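Side-chain contact in uncharacterized protein Atu1735 (Agrobacterium tumefaciens, PDB 2PPX), which is of unknown function but, as an XRE-family-like helix-turn-helix protein, probably binds DNA and may regulate transcription: residues 47-52 / 76-81. Residues are numbered along the deposited sequence; the frame is centred on the assembly and turned at random. Where two conformers were deposited one is given.
With SO4 (sulfate ion), chain G.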
loop_
_atom_site.group_PDB
_atom_site.type_symbol
_atom_site.label_atom_id
_atom_site.label_comp_id
_atom_site.label_asym_id
_atom_site.label_seq_id
_atom_site.Cartn_x
_atom_site.Cartn_y
_atom_site.Cartn_z
ATOM N N GLU A 47 3.797 20.137 0.882
ATOM C CA GLU A 47 2.966 20.353 -0.307
ATOM C C GLU A 47 3.772 20.260 -1.594
ATOM O O GLU A 47 3.386 19.611 -2.561
ATOM C CB GLU A 47 2.322 21.754 -0.239
ATOM C CG GLU A 47 1.222 21.903 0.807
ATOM C CD GLU A 47 1.707 22.012 2.266
ATOM O OE1 GLU A 47 0.793 22.017 3.124
ATOM O OE2 GLU A 47 2.942 22.093 2.568
ATOM N N GLU A 48 4.902 20.961 -1.600
ATOM C CA GLU A 48 5.784 20.979 -2.761
ATOM C C GLU A 48 6.364 19.594 -3.076
ATOM O O GLU A 48 6.400 19.172 -4.239
ATOM C CB GLU A 48 6.919 21.988 -2.565
ATOM C CG GLU A 48 6.436 23.435 -2.539
ATOM C CD GLU A 48 7.519 24.429 -2.145
ATOM O OE1 GLU A 48 8.425 24.097 -1.359
ATOM O OE2 GLU A 48 7.459 25.569 -2.633
ATOM N N PHE A 49 6.844 18.913 -2.035
ATOM C CA PHE A 49 7.449 17.597 -2.181
ATOM C C PHE A 49 6.391 16.611 -2.679
ATOM O O PHE A 49 6.641 15.849 -3.622
ATOM C CB PHE A 49 8.084 17.128 -0.839
ATOM C CG PHE A 49 9.004 15.912 -0.983
ATOM C CD1 PHE A 49 8.466 14.622 -0.955
ATOM C CD2 PHE A 49 10.376 16.077 -1.170
ATOM C CE1 PHE A 49 9.283 13.498 -1.099
ATOM C CE2 PHE A 49 11.215 14.982 -1.306
ATOM C CZ PHE A 49 10.651 13.673 -1.265
ATOM N N SER A 50 5.199 16.648 -2.064
ATOM C CA SER A 50 4.055 15.842 -2.493
ATOM C C SER A 50 3.726 16.015 -3.980
ATOM O O SER A 50 3.611 15.027 -4.705
ATOM C CB SER A 50 2.819 16.110 -1.608
ATOM O OG SER A 50 1.650 15.490 -2.137
ATOM N N ALA A 51 3.645 17.258 -4.453
ATOM C CA ALA A 51 3.303 17.513 -5.850
ATOM C C ALA A 51 4.469 17.167 -6.791
ATOM O O ALA A 51 4.257 16.587 -7.854
ATOM C CB ALA A 51 2.867 18.984 -6.067
ATOM N N ARG A 52 5.690 17.506 -6.404
ATOM C CA ARG A 52 6.845 17.253 -7.270
ATOM C C ARG A 52 7.116 15.748 -7.478
ATOM O O ARG A 52 7.459 15.311 -8.593
ATOM C CB ARG A 52 8.084 17.947 -6.713
ATOM C CG ARG A 52 9.276 17.909 -7.625
ATOM C CD ARG A 52 10.368 18.825 -7.103
ATOM N NE ARG A 52 9.958 20.226 -7.193
ATOM C CZ ARG A 52 10.743 21.264 -6.902
ATOM N NH1 ARG A 52 11.994 21.077 -6.506
ATOM N NH2 ARG A 52 10.267 22.493 -7.003
ATOM N N ALA A 76 12.515 2.303 -2.194
ATOM C CA ALA A 76 13.409 2.308 -3.368
ATOM C C ALA A 76 13.268 3.652 -4.094
ATOM O O ALA A 76 14.252 4.292 -4.458
ATOM C CB ALA A 76 13.078 1.152 -4.279
ATOM N N TYR A 77 12.019 4.089 -4.262
ATOM C CA TYR A 77 11.723 5.372 -4.925
ATOM C C TYR A 77 12.369 6.570 -4.193
ATOM O O TYR A 77 12.932 7.456 -4.819
ATOM C CB TYR A 77 10.194 5.537 -5.029
ATOM C CG TYR A 77 9.754 6.829 -5.704
ATOM C CD1 TYR A 77 10.430 7.331 -6.821
ATOM C CD2 TYR A 77 8.640 7.520 -5.236
ATOM C CE1 TYR A 77 10.026 8.504 -7.422
ATOM C CE2 TYR A 77 8.215 8.691 -5.834
ATOM C CZ TYR A 77 8.901 9.175 -6.921
ATOM O OH TYR A 77 8.498 10.350 -7.498
ATOM N N LEU A 78 12.244 6.600 -2.872
ATOM C CA LEU A 78 12.864 7.630 -2.032
ATOM C C LEU A 78 14.362 7.651 -2.153
ATOM O O LEU A 78 14.974 8.719 -2.133
ATOM C CB LEU A 78 12.488 7.433 -0.544
ATOM C CG LEU A 78 11.028 7.786 -0.278
ATOM C CD1 LEU A 78 10.566 7.381 1.110
ATOM C CD2 LEU A 78 10.760 9.311 -0.555
ATOM N N LYS A 79 14.965 6.479 -2.290
ATOM C CA LYS A 79 16.398 6.432 -2.564
ATOM C C LYS A 79 16.766 7.072 -3.914
ATOM O O LYS A 79 17.781 7.779 -4.028
ATOM C CB LYS A 79 16.925 5.003 -2.452
ATOM C CG LYS A 79 18.392 4.894 -2.903
ATOM C CD LYS A 79 19.212 4.123 -1.893
ATOM C CE LYS A 79 20.713 4.291 -2.155
ATOM N NZ LYS A 79 21.329 2.939 -2.206
ATOM N N ILE A 80 15.931 6.876 -4.943
ATOM C CA ILE A 80 16.222 7.481 -6.244
ATOM C C ILE A 80 16.085 8.982 -6.176
ATOM O O ILE A 80 16.908 9.709 -6.746
ATOM C CB ILE A 80 15.285 6.967 -7.391
ATOM C CG1 ILE A 80 15.249 5.440 -7.414
ATOM C CG2 ILE A 80 15.756 7.550 -8.723
ATOM C CD1 ILE A 80 16.584 4.806 -7.537
ATOM N N ILE A 81 15.044 9.443 -5.494
ATOM C CA ILE A 81 14.846 10.886 -5.283
ATOM C C ILE A 81 16.098 11.475 -4.612
ATOM O O ILE A 81 16.652 12.477 -5.066
ATOM C CB ILE A 81 13.587 11.180 -4.404
ATOM C CG1 ILE A 81 12.304 10.762 -5.131
ATOM C CG2 ILE A 81 13.548 12.677 -3.984
ATOM C CD1 ILE A 81 11.065 10.795 -4.254
HETATM S S SO4 G . 13.289 24.506 -6.504
HETATM O O1 SO4 G . 12.123 25.231 -5.990
HETATM O O2 SO4 G . 13.615 23.377 -5.635
HETATM O O3 SO4 G . 13.016 24.028 -7.859
HETATM O O4 SO4 G . 14.444 25.399 -6.567
#
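Helices 46-53 and 72-83 stand well apart here, F49 CA lying 10.5 Å from I81 CA, and only side chains bridge them; each segment has its own i to i+4 bonds, such as R52 N to E48 O at 2.8 Å. The phenylalanine does most of the reaching. With CG anti to the backbone N (chi1 -167°) the ring is carried out from its helix, and CZ, the far corner, makes the closest approaches. I81 comes from the opposite direction: its CG2 lies 4.1 Å from F49 CZ, oblique to the ring, and its CD1 is almost as near. L78 meets the same corner at the ring edge: L78 CD2 stands 4.4 Å from F49 CZ, close to the ring plane. These are ordinary van der Waals contacts between buried apolar groups. I81 CD1 also sits 3.8 Å above one face of the Y77 ring, offset toward the rim, so this isoleucine branch lies between two aromatics. R52 points elsewhere, bending at chi3 to offer its guanidinium edge to a sulfate, probably from the crystallisation liquor. R52 NH1 donates to sulfate O2 at 2.9 Å, nearly straight (173°); the bonds from NH2 are weak. Y77 OH ties back to the other helix through a hydrogen bond to Y53 O. I35 and I38 of helix 34-41 and L60 of helix 57-64 also pack on the F49 ring in this compact all-helical, helix-turn-helix domain, Y53 meets the ring with planes at about 50°, and helix 85-92 packs on Y77 and R52.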